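Local coordinates for uncharacterized protein (Mycobacterium avium subsp. paratuberculosis, PDB 4R9Z), which probably hydrolyses fatty acyl-CoA thioesters to free fatty acid and coenzyme A, as a double hot-dog acyl-CoA thioesterase, at residues Gly39-Ile42 / Ser43-Leu47; Ala96-Asp100 / Lys101-Glu105; Leu203-Pro206 / Ala207-Arg211; Pro243-Gly247 / Ser248-Ala252. All blocks are in the same frame, centred on the assembly; numbering follows the deposited sequence.

Contact 1. Residues Gly39-Ile42 / Ser43-Leu47; sequences GGHI and SAQAL
H41 and Q45, one turn apart on the same flank of the helix, are turned toward each other by their torsions: CG of H41 stands opposite the backbone N (chi1 176°), whereas CG of Q45 lies opposite its carbonyl carbon (chi1 -78°) and the extended chain beyond carries the amide to the imidazole. Ring and amide meet obliquely, their planes 46° apart. The closest atoms are H41 NE2 and Q45 NE2 at 3.5 Å, a van der Waals approach with no hydrogen bond in it. Each group spends its polarity on other partners. H41 ND1 is bonded to the hydroxyl of Y197, whose ring also meets the imidazole, while Q45 OE1 accepts from the side chain of Q29 and Q45 NE2 gives to the carbonyls of T14 and Q28.

On another flank, S43 folds its hydroxyl back over the first turn: S43 OG lies 3.2 Å from G39 O and 3.3 Å from G40 O, weak contacts at best. The backbone supplies the regular bonds, S43 N to G39 O at 2.8 Å and A46 N to I42 O at 3.0 Å. I42 turns to the sheet, touching F66 and F78.

The segment opens the helix that a hot-dog sheet wraps around. Both polar atoms of the Q45 amide and ND1 of H41, on buried residues, are satisfied by bonds to surrounding parts of the chain, which probably fixes the rotation of both the amide and the ring, leaving the H41–Q45 pair itself to simple packing.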
loop_
_atom_site.group_PDB
_atom_site.type_symbol
_atom_site.label_atom_id
_atom_site.label_comp_id
_atom_site.label_asym_id
_atom_site.label_seq_id
_atom_site.Cartn_x
_atom_site.Cartn_y
_atom_site.Cartn_z
ATOM N N GLY B 39 -0.998 -16.012 -2.700
ATOM C CA GLY B 39 -1.065 -14.614 -3.072
ATOM C C GLY B 39 0.158 -14.139 -3.833
ATOM O O GLY B 39 0.038 -13.583 -4.925
ATOM N N GLY B 40 1.337 -14.397 -3.276
ATOM C CA GLY B 40 2.587 -13.970 -3.878
ATOM C C GLY B 40 2.730 -14.425 -5.314
ATOM O O GLY B 40 3.281 -13.712 -6.148
ATOM N N HIS B 41 2.224 -15.619 -5.596
ATOM C CA HIS B 41 2.278 -16.179 -6.936
ATOM C C HIS B 41 1.355 -15.448 -7.909
ATOM O O HIS B 41 1.773 -15.057 -8.999
ATOM C CB HIS B 41 1.913 -17.664 -6.900
ATOM C CG HIS B 41 1.842 -18.300 -8.253
ATOM N ND1 HIS B 41 2.962 -18.692 -8.953
ATOM C CD2 HIS B 41 0.780 -18.610 -9.034
ATOM C CE1 HIS B 41 2.593 -19.217 -10.110
ATOM N NE2 HIS B 41 1.275 -19.181 -10.181
ATOM N N ILE B 42 0.103 -15.260 -7.506
ATOM C CA ILE B 42 -0.879 -14.648 -8.382
ATOM C C ILE B 42 -0.592 -13.157 -8.550
ATOM O O ILE B 42 -0.854 -12.595 -9.612
ATOM C CB ILE B 42 -2.324 -14.876 -7.871
ATOM C CG1 ILE B 42 -3.339 -14.571 -8.975
ATOM C CG2 ILE B 42 -2.616 -14.064 -6.624
ATOM C CD1 ILE B 42 -4.701 -15.165 -8.724
ATOM N N SER B 43 -0.041 -12.523 -7.519
ATOM C CA SER B 43 0.284 -11.102 -7.602
ATOM C C SER B 43 1.532 -10.880 -8.453
ATOM O O SER B 43 1.684 -9.839 -9.087
ATOM C CB SER B 43 0.482 -10.495 -6.211
ATOM O OG SER B 43 1.705 -10.909 -5.632
ATOM N N ALA B 44 2.433 -11.856 -8.450
ATOM C CA ALA B 44 3.624 -11.793 -9.289
ATOM C C ALA B 44 3.252 -11.908 -10.761
ATOM O O ALA B 44 3.806 -11.209 -11.610
ATOM C CB ALA B 44 4.605 -12.886 -8.908
ATOM N N GLN B 45 2.315 -12.805 -11.052
ATOM C CA GLN B 45 1.810 -12.973 -12.407
ATOM C C GLN B 45 1.094 -11.712 -12.878
ATOM O O GLN B 45 1.291 -11.255 -14.005
ATOM C CB GLN B 45 0.872 -14.180 -12.485
ATOM C CG GLN B 45 1.585 -15.522 -12.525
ATOM C CD GLN B 45 0.630 -16.691 -12.676
ATOM O OE1 GLN B 45 -0.506 -16.652 -12.194
ATOM N NE2 GLN B 45 1.091 -17.745 -13.338
ATOM N N ALA B 46 0.265 -11.152 -12.004
ATOM C CA ALA B 46 -0.488 -9.947 -12.322
ATOM C C ALA B 46 0.445 -8.767 -12.580
ATOM O O ALA B 46 0.157 -7.907 -13.411
ATOM C CB ALA B 46 -1.456 -9.624 -11.206
ATOM N N LEU B 47 1.568 -8.737 -11.871
ATOM C CA LEU B 47 2.547 -7.677 -12.042
ATOM C C LEU B 47 3.233 -7.805 -13.388
ATOM O O LEU B 47 3.519 -6.808 -14.044
ATOM C CB LEU B 47 3.589 -7.705 -10.927
ATOM C CG LEU B 47 4.658 -6.615 -11.066
ATOM C CD1 LEU B 47 4.045 -5.219 -10.982
ATOM C CD2 LEU B 47 5.786 -6.794 -10.047
#

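Contact 2. Residues Ala96-Asp100 / Lys101-Glu105; sequences ARQDD and KILME
A classic beta bulge sits just inside this hairpin: A96 faces both L103 and M104, so the register between the strands shifts by one residue. A96 is hydrogen-bonded to both bulge residues through its own N and O: L103 N gives to A96 O at 2.8 Å, and A96 N gives to M104 O at 2.9 Å. M104 CG, swung between its backbone N and carbonyl carbon (chi1 60°), comes to rest against A96 CB at 3.5 Å.

Beyond the bulge, R97 and I102 form a non-hydrogen-bonded antiparallel pair. Their side chains run side by side in the same direction, with R97 NE 4.0 Å from I102 CG1, and the guanidinium continues to a salt bridge with E79. Q98 and K101 close the hairpin through a type II' turn, K101 N bonding to Q98 O at 3.1 Å and Q98 N to K101 O at 3.0 Å. L103 CD1 lies across the Q98 side chain, 3.8 Å from OE1, while Q98 NE2 bonds to the carbonyl of D71.

The hairpin is flanked by strand 76-85, whose V76 and F78 pack on A96, and by strand 58-66, where E105 bonds through its backbone to Y65. The apolar side carrying A96, L103 and M104 rests on I42 of helix 39-52, and I102 reaches L83 of the second subunit.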
loop_
_atom_site.group_PDB
_atom_site.type_symbol
_atom_site.label_atom_id
_atom_site.label_comp_id
_atom_site.label_asym_id
_atom_site.label_seq_id
_atom_site.Cartn_x
_atom_site.Cartn_y
_atom_site.Cartn_z
ATOM N N ALA B 96 -7.590 -10.414 -11.752
ATOM C CA ALA B 96 -7.399 -11.843 -11.987
ATOM C C ALA B 96 -8.697 -12.603 -11.752
ATOM O O ALA B 96 -9.334 -12.459 -10.714
ATOM C CB ALA B 96 -6.306 -12.387 -11.104
ATOM N N ARG B 97 -9.073 -13.426 -12.723
ATOM C CA ARG B 97 -10.325 -14.160 -12.646
ATOM C C ARG B 97 -10.189 -15.648 -12.912
ATOM O O ARG B 97 -9.331 -16.087 -13.677
ATOM C CB ARG B 97 -11.343 -13.593 -13.633
ATOM C CG ARG B 97 -11.849 -12.204 -13.337
ATOM C CD ARG B 97 -12.783 -11.779 -14.450
ATOM N NE ARG B 97 -13.429 -10.498 -14.197
ATOM C CZ ARG B 97 -13.004 -9.335 -14.675
ATOM N NH1 ARG B 97 -11.912 -9.281 -15.437
ATOM N NH2 ARG B 97 -13.672 -8.226 -14.387
ATOM N N GLN B 98 -11.049 -16.410 -12.251
ATOM C CA GLN B 98 -11.331 -17.788 -12.616
ATOM C C GLN B 98 -12.821 -17.840 -12.869
ATOM O O GLN B 98 -13.617 -17.686 -11.943
ATOM C CB GLN B 98 -10.915 -18.761 -11.527
ATOM C CG GLN B 98 -9.567 -19.388 -11.763
ATOM C CD GLN B 98 -9.113 -20.202 -10.578
ATOM O OE1 GLN B 98 -9.751 -20.190 -9.525
ATOM N NE2 GLN B 98 -7.994 -20.898 -10.731
ATOM N N ASP B 99 -13.183 -18.046 -14.131
ATOM C CA ASP B 99 -14.562 -17.922 -14.593
ATOM C C ASP B 99 -15.118 -16.537 -14.259
ATOM O O ASP B 99 -14.522 -15.526 -14.627
ATOM C CB ASP B 99 -15.445 -19.024 -13.997
ATOM C CG ASP B 99 -15.577 -20.224 -14.919
ATOM O OD1 ASP B 99 -14.706 -21.121 -14.877
ATOM O OD2 ASP B 99 -16.554 -20.267 -15.696
ATOM N N ASP B 100 -16.249 -16.482 -13.570
ATOM C CA ASP B 100 -16.880 -15.199 -13.274
ATOM C C ASP B 100 -16.352 -14.613 -11.967
ATOM O O ASP B 100 -16.641 -13.468 -11.615
ATOM C CB ASP B 100 -18.395 -15.381 -13.176
ATOM C CG ASP B 100 -18.986 -16.022 -14.414
ATOM O OD1 ASP B 100 -18.473 -15.773 -15.525
ATOM O OD2 ASP B 100 -19.953 -16.797 -14.269
ATOM N N LYS B 101 -15.564 -15.417 -11.265
ATOM C CA LYS B 101 -14.993 -15.056 -9.974
ATOM C C LYS B 101 -13.750 -14.169 -10.042
ATOM O O LYS B 101 -12.784 -14.502 -10.724
ATOM C CB LYS B 101 -14.659 -16.338 -9.212
ATOM C CG LYS B 101 -14.597 -16.206 -7.706
ATOM C CD LYS B 101 -14.230 -17.543 -7.076
ATOM C CE LYS B 101 -15.248 -18.615 -7.444
ATOM N NZ LYS B 101 -14.726 -19.990 -7.202
ATOM N N ILE B 102 -13.790 -13.042 -9.331
ATOM C CA ILE B 102 -12.631 -12.160 -9.191
ATOM C C ILE B 102 -11.777 -12.614 -8.006
ATOM O O ILE B 102 -12.232 -12.592 -6.868
ATOM C CB ILE B 102 -13.049 -10.692 -8.980
ATOM C CG1 ILE B 102 -13.816 -10.166 -10.189
ATOM C CG2 ILE B 102 -11.834 -9.818 -8.738
ATOM C CD1 ILE B 102 -14.397 -8.780 -9.975
ATOM N N LEU B 103 -10.539 -13.017 -8.269
ATOM C CA LEU B 103 -9.677 -13.557 -7.224
ATOM C C LEU B 103 -8.862 -12.452 -6.573
ATOM O O LEU B 103 -8.736 -12.387 -5.350
ATOM C CB LEU B 103 -8.736 -14.626 -7.784
ATOM C CG LEU B 103 -9.358 -15.752 -8.602
ATOM C CD1 LEU B 103 -8.269 -16.667 -9.132
ATOM C CD2 LEU B 103 -10.371 -16.524 -7.774
ATOM N N MET B 104 -8.294 -11.592 -7.408
ATOM C CA MET B 104 -7.537 -10.456 -6.916
ATOM C C MET B 104 -7.647 -9.279 -7.868
ATOM O O MET B 104 -7.952 -9.443 -9.050
ATOM C CB MET B 104 -6.061 -10.828 -6.701
ATOM C CG MET B 104 -5.312 -11.303 -7.933
ATOM S SD MET B 104 -3.707 -10.502 -8.190
ATOM C CE MET B 104 -4.237 -8.950 -8.885
ATOM N N GLU B 105 -7.440 -8.084 -7.328
ATOM C CA GLU B 105 -7.281 -6.892 -8.146
ATOM C C GLU B 105 -6.030 -6.158 -7.702
ATOM O O GLU B 105 -5.714 -6.135 -6.513
ATOM C CB GLU B 105 -8.505 -5.983 -8.055
ATOM C CG GLU B 105 -8.423 -4.804 -8.999
ATOM C CD GLU B 105 -9.770 -4.381 -9.528
ATOM O OE1 GLU B 105 -10.302 -5.080 -10.416
ATOM O OE2 GLU B 105 -10.288 -3.346 -9.060
#

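Contact 3. Residues Leu203-Pro206 / Ala207-Arg211; sequences LTEP and AFAAR
E205 reaches forward along the helix to F208 and A209, three and four residues on. A bend at chi2 (66°) lays its carboxylate alongside the next turn, where OE2 lies 3.6 Å from A209 CB. OE1 stands at the edge of the F208 ring, near the ring plane and 4.1 Å from CD2. The two side chains cross at about a right angle, and carboxylate and ring planes are 59° apart. This is a loose approach of oxygen to C-H groups, with no hydrogen bond between the side chains.

The next shell is the helical backbone that places these groups. F208 N gives to T204 O at 2.9 Å, A209 N to E205 O at 2.7 Å and A210 N to P206 O at 3.0 Å. P206 has no N-H to offer, but in the first turn of a helix the N-H groups have no preceding carbonyl in the helix to serve, so its imino nitrogen costs no helical bond. F208 CG lies opposite its backbone N (chi1 -167°), which carries the end of the ring away from residues 203-206; F208 is partly exposed. A207, on another side, lies buried.

Helix 204-211 follows helix 188-201 after a two-residue break and packs on strands 236-246, 249-258 and 263-272. P206 and A207 touch R240 and S242 of strand 236-246, A207 also meets M271 of strand 263-272, and L203 fits against Y238 and V267. At the far end R211 leans on A250 of strand 249-258 and its guanidinium reaches the tip of hairpin 243-252, while A210 packs on Y122 of the second subunit.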
loop_
_atom_site.group_PDB
_atom_site.type_symbol
_atom_site.label_atom_id
_atom_site.label_comp_id
_atom_site.label_asym_id
_atom_site.label_seq_id
_atom_site.Cartn_x
_atom_site.Cartn_y
_atom_site.Cartn_z
ATOM N N LEU B 203 5.945 -13.564 4.447
ATOM C CA LEU B 203 5.556 -12.538 5.372
ATOM C C LEU B 203 4.460 -12.906 6.336
ATOM O O LEU B 203 4.087 -12.126 7.146
ATOM C CB LEU B 203 5.207 -11.278 4.626
ATOM C CG LEU B 203 5.678 -10.031 5.299
ATOM C CD1 LEU B 203 7.122 -10.165 5.631
ATOM C CD2 LEU B 203 5.460 -8.827 4.430
ATOM N N THR B 204 3.929 -14.084 6.204
ATOM C CA THR B 204 3.058 -14.606 7.199
ATOM C C THR B 204 3.674 -14.873 8.542
ATOM O O THR B 204 3.033 -14.677 9.534
ATOM C CB THR B 204 2.474 -15.907 6.743
ATOM O OG1 THR B 204 3.482 -16.642 6.046
ATOM C CG2 THR B 204 1.357 -15.619 5.849
ATOM N N GLU B 205 4.898 -15.382 8.582
ATOM C CA GLU B 205 5.420 -15.945 9.809
ATOM C C GLU B 205 5.528 -14.956 10.920
ATOM O O GLU B 205 5.184 -15.319 12.024
ATOM C CB GLU B 205 6.731 -16.735 9.613
ATOM C CG GLU B 205 7.740 -16.754 10.786
ATOM C CD GLU B 205 7.303 -17.464 12.077
ATOM O OE1 GLU B 205 6.271 -18.122 12.124
ATOM O OE2 GLU B 205 8.035 -17.392 13.067
ATOM N N PRO B 206 6.010 -13.676 10.607
ATOM C CA PRO B 206 6.064 -12.797 11.784
ATOM C C PRO B 206 4.698 -12.624 12.446
ATOM O O PRO B 206 4.613 -12.582 13.641
ATOM C CB PRO B 206 6.594 -11.477 11.256
ATOM C CG PRO B 206 6.441 -11.519 9.833
ATOM C CD PRO B 206 6.680 -12.906 9.461
ATOM N N ALA B 207 3.645 -12.504 11.673
ATOM C CA ALA B 207 2.298 -12.408 12.189
ATOM C C ALA B 207 1.808 -13.643 12.873
ATOM O O ALA B 207 1.144 -13.571 13.864
ATOM C CB ALA B 207 1.357 -12.026 11.076
ATOM N N PHE B 208 2.112 -14.780 12.305
ATOM C CA PHE B 208 1.798 -16.029 12.917
ATOM C C PHE B 208 2.536 -16.176 14.221
ATOM O O PHE B 208 2.042 -16.690 15.179
ATOM C CB PHE B 208 2.168 -17.160 11.994
ATOM C CG PHE B 208 1.606 -18.468 12.407
ATOM C CD1 PHE B 208 0.251 -18.645 12.495
ATOM C CD2 PHE B 208 2.424 -19.516 12.727
ATOM C CE1 PHE B 208 -0.275 -19.852 12.892
ATOM C CE2 PHE B 208 1.903 -20.727 13.109
ATOM C CZ PHE B 208 0.556 -20.896 13.195
ATOM N N ALA B 209 3.761 -15.740 14.244
ATOM C CA ALA B 209 4.526 -15.768 15.488
ATOM C C ALA B 209 3.907 -14.889 16.577
ATOM O O ALA B 209 3.733 -15.328 17.713
ATOM C CB ALA B 209 5.967 -15.351 15.232
ATOM N N ALA B 210 3.599 -13.643 16.232
ATOM C CA ALA B 210 3.045 -12.689 17.193
ATOM C C ALA B 210 1.764 -13.169 17.876
ATOM O O ALA B 210 1.494 -12.809 19.017
ATOM C CB ALA B 210 2.791 -11.361 16.513
ATOM N N ARG B 211 0.979 -13.980 17.177
ATOM C CA ARG B 211 -0.281 -14.475 17.715
ATOM C C ARG B 211 -0.142 -15.636 18.680
ATOM O O ARG B 211 -1.047 -15.909 19.468
ATOM C CB ARG B 211 -1.196 -14.919 16.578
ATOM C CG ARG B 211 -2.077 -13.844 16.026
ATOM C CD ARG B 211 -3.064 -14.439 15.037
ATOM N NE ARG B 211 -4.417 -13.914 15.220
ATOM C CZ ARG B 211 -4.766 -12.649 15.012
ATOM N NH1 ARG B 211 -3.866 -11.759 14.604
ATOM N NH2 ARG B 211 -6.023 -12.276 15.209
#

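Contact 4. Residues Pro243-Gly247 / Ser248-Ala252; sequences PSSAG and SLALA
The carbonyl oxygen of L249 is held by S245 and A246 across the tip of a beta hairpin, the turn between strands 236-246 and 249-258 of the second hot-dog repeat. A246 N donates to it at 2.8 Å, with an N-H...O angle of 141°. S245 adds a weak hydroxyl bond, OG to L249 O at 3.2 Å, and a CA-H...O contact from its CA, also 3.2 Å from that oxygen. The S245 hydroxyl stands opposite its backbone N (chi1 -179°), a setting that brings OG over the partner strand; its stronger partner is the guanidinium of R211.

S245 and A250 form a non-hydrogen-bonded antiparallel pair, and on their common side the A250 methyl comes 3.5 Å from S245 OG. G247 turns the chain at phi 88°, where a CB would run into the carbonyl O of A246.

S245 also pairs with a strand of the second subunit, so the sheet continues across the dimer interface, where K111 NZ of that subunit is hydrogen-bonded to S248 OG and its W225 packs on L251. Within the chain, strand 263-272 borders the hairpin on its other side, A250 bonding through its backbone to M271. Farther from the turn, L251 N donates to S244 O at 2.7 Å, and the S244 hydroxyl rests against L251, OG to CD1 3.7 Å.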
loop_
_atom_site.group_PDB
_atom_site.type_symbol
_atom_site.label_atom_id
_atom_site.label_comp_id
_atom_site.label_asym_id
_atom_site.label_seq_id
_atom_site.Cartn_x
_atom_site.Cartn_y
_atom_site.Cartn_z
ATOM N N PRO B 243 4.085 -5.240 13.085
ATOM C CA PRO B 243 3.892 -4.119 14.009
ATOM C C PRO B 243 2.555 -4.150 14.734
ATOM O O PRO B 243 2.500 -3.817 15.916
ATOM C CB PRO B 243 3.971 -2.891 13.098
ATOM C CG PRO B 243 4.633 -3.365 11.851
ATOM C CD PRO B 243 4.217 -4.789 11.692
ATOM N N SER B 244 1.491 -4.556 14.054
ATOM C CA SER B 244 0.168 -4.405 14.646
ATOM C C SER B 244 -0.856 -5.422 14.166
ATOM O O SER B 244 -0.743 -5.982 13.080
ATOM C CB SER B 244 -0.354 -2.989 14.391
ATOM O OG SER B 244 -0.256 -2.646 13.022
ATOM N N SER B 245 -1.841 -5.677 15.016
ATOM C CA SER B 245 -2.968 -6.512 14.645
ATOM C C SER B 245 -4.219 -5.983 15.333
ATOM O O SER B 245 -4.277 -5.900 16.559
ATOM C CB SER B 245 -2.710 -7.972 15.008
ATOM O OG SER B 245 -3.797 -8.797 14.624
ATOM N N ALA B 246 -5.211 -5.617 14.531
ATOM C CA ALA B 246 -6.460 -5.068 15.041
ATOM C C ALA B 246 -7.530 -6.141 15.036
ATOM O O ALA B 246 -8.488 -6.074 14.264
ATOM C CB ALA B 246 -6.899 -3.875 14.211
ATOM N N GLY B 247 -7.342 -7.156 15.871
ATOM C CA GLY B 247 -8.282 -8.257 15.930
ATOM C C GLY B 247 -7.947 -9.341 14.930
ATOM O O GLY B 247 -6.940 -10.038 15.060
ATOM N N SER B 248 -8.820 -9.497 13.942
ATOM C CA SER B 248 -8.668 -10.526 12.924
ATOM C C SER B 248 -7.666 -10.128 11.844
ATOM O O SER B 248 -7.201 -10.970 11.075
ATOM C CB SER B 248 -10.018 -10.822 12.292
ATOM O OG SER B 248 -10.657 -9.609 11.938
ATOM N N LEU B 249 -7.356 -8.837 11.780
ATOM C CA LEU B 249 -6.449 -8.303 10.771
ATOM C C LEU B 249 -5.079 -7.934 11.327
ATOM O O LEU B 249 -4.973 -7.072 12.199
ATOM C CB LEU B 249 -7.075 -7.079 10.110
ATOM C CG LEU B 249 -8.332 -7.377 9.303
ATOM C CD1 LEU B 249 -9.011 -6.085 8.924
ATOM C CD2 LEU B 249 -7.977 -8.186 8.061
ATOM N N ALA B 250 -4.034 -8.582 10.818
ATOM C CA ALA B 250 -2.671 -8.268 11.235
ATOM C C ALA B 250 -1.877 -7.596 10.119
ATOM O O ALA B 250 -2.028 -7.941 8.948
ATOM C CB ALA B 250 -1.956 -9.528 11.697
ATOM N N LEU B 251 -1.039 -6.626 10.491
ATOM C CA LEU B 251 -0.099 -6.013 9.554
ATOM C C LEU B 251 1.280 -6.657 9.612
ATOM O O LEU B 251 1.773 -7.012 10.682
ATOM C CB LEU B 251 0.063 -4.519 9.819
ATOM C CG LEU B 251 -0.853 -3.536 9.092
ATOM C CD1 LEU B 251 -0.411 -2.102 9.378
ATOM C CD2 LEU B 251 -0.892 -3.811 7.599
ATOM N N ALA B 252 1.910 -6.773 8.451
ATOM C CA ALA B 252 3.285 -7.241 8.355
ATOM C C ALA B 252 4.095 -6.241 7.545
ATOM O O ALA B 252 3.576 -5.617 6.629
ATOM C CB ALA B 252 3.339 -8.621 7.723
#

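The four contacts form two touching pairs, one in each half of the chain. Contacts 1 and 2, their centres 13 Å apart, meet where the helix lies on the bulged hairpin: A46 CB is 3.7 Å from M104 CE, and I42 CD1 is 3.9 Å from L103 CD1. Contacts 3 and 4 are closer, with centres 10 Å apart, and meet through polar atoms, R211 NH1 lying 3.0 Å from S245 OG in a probable hydrogen bond, and through L203 O, 3.6 Å from A252 CB. Between the pairs there is no touch; contacts 1 and 3 come within about 9 Å at their nearest atoms. Contacts 2, 3 and 4 all reach the second subunit, while contact 1 stays buried within its own chain.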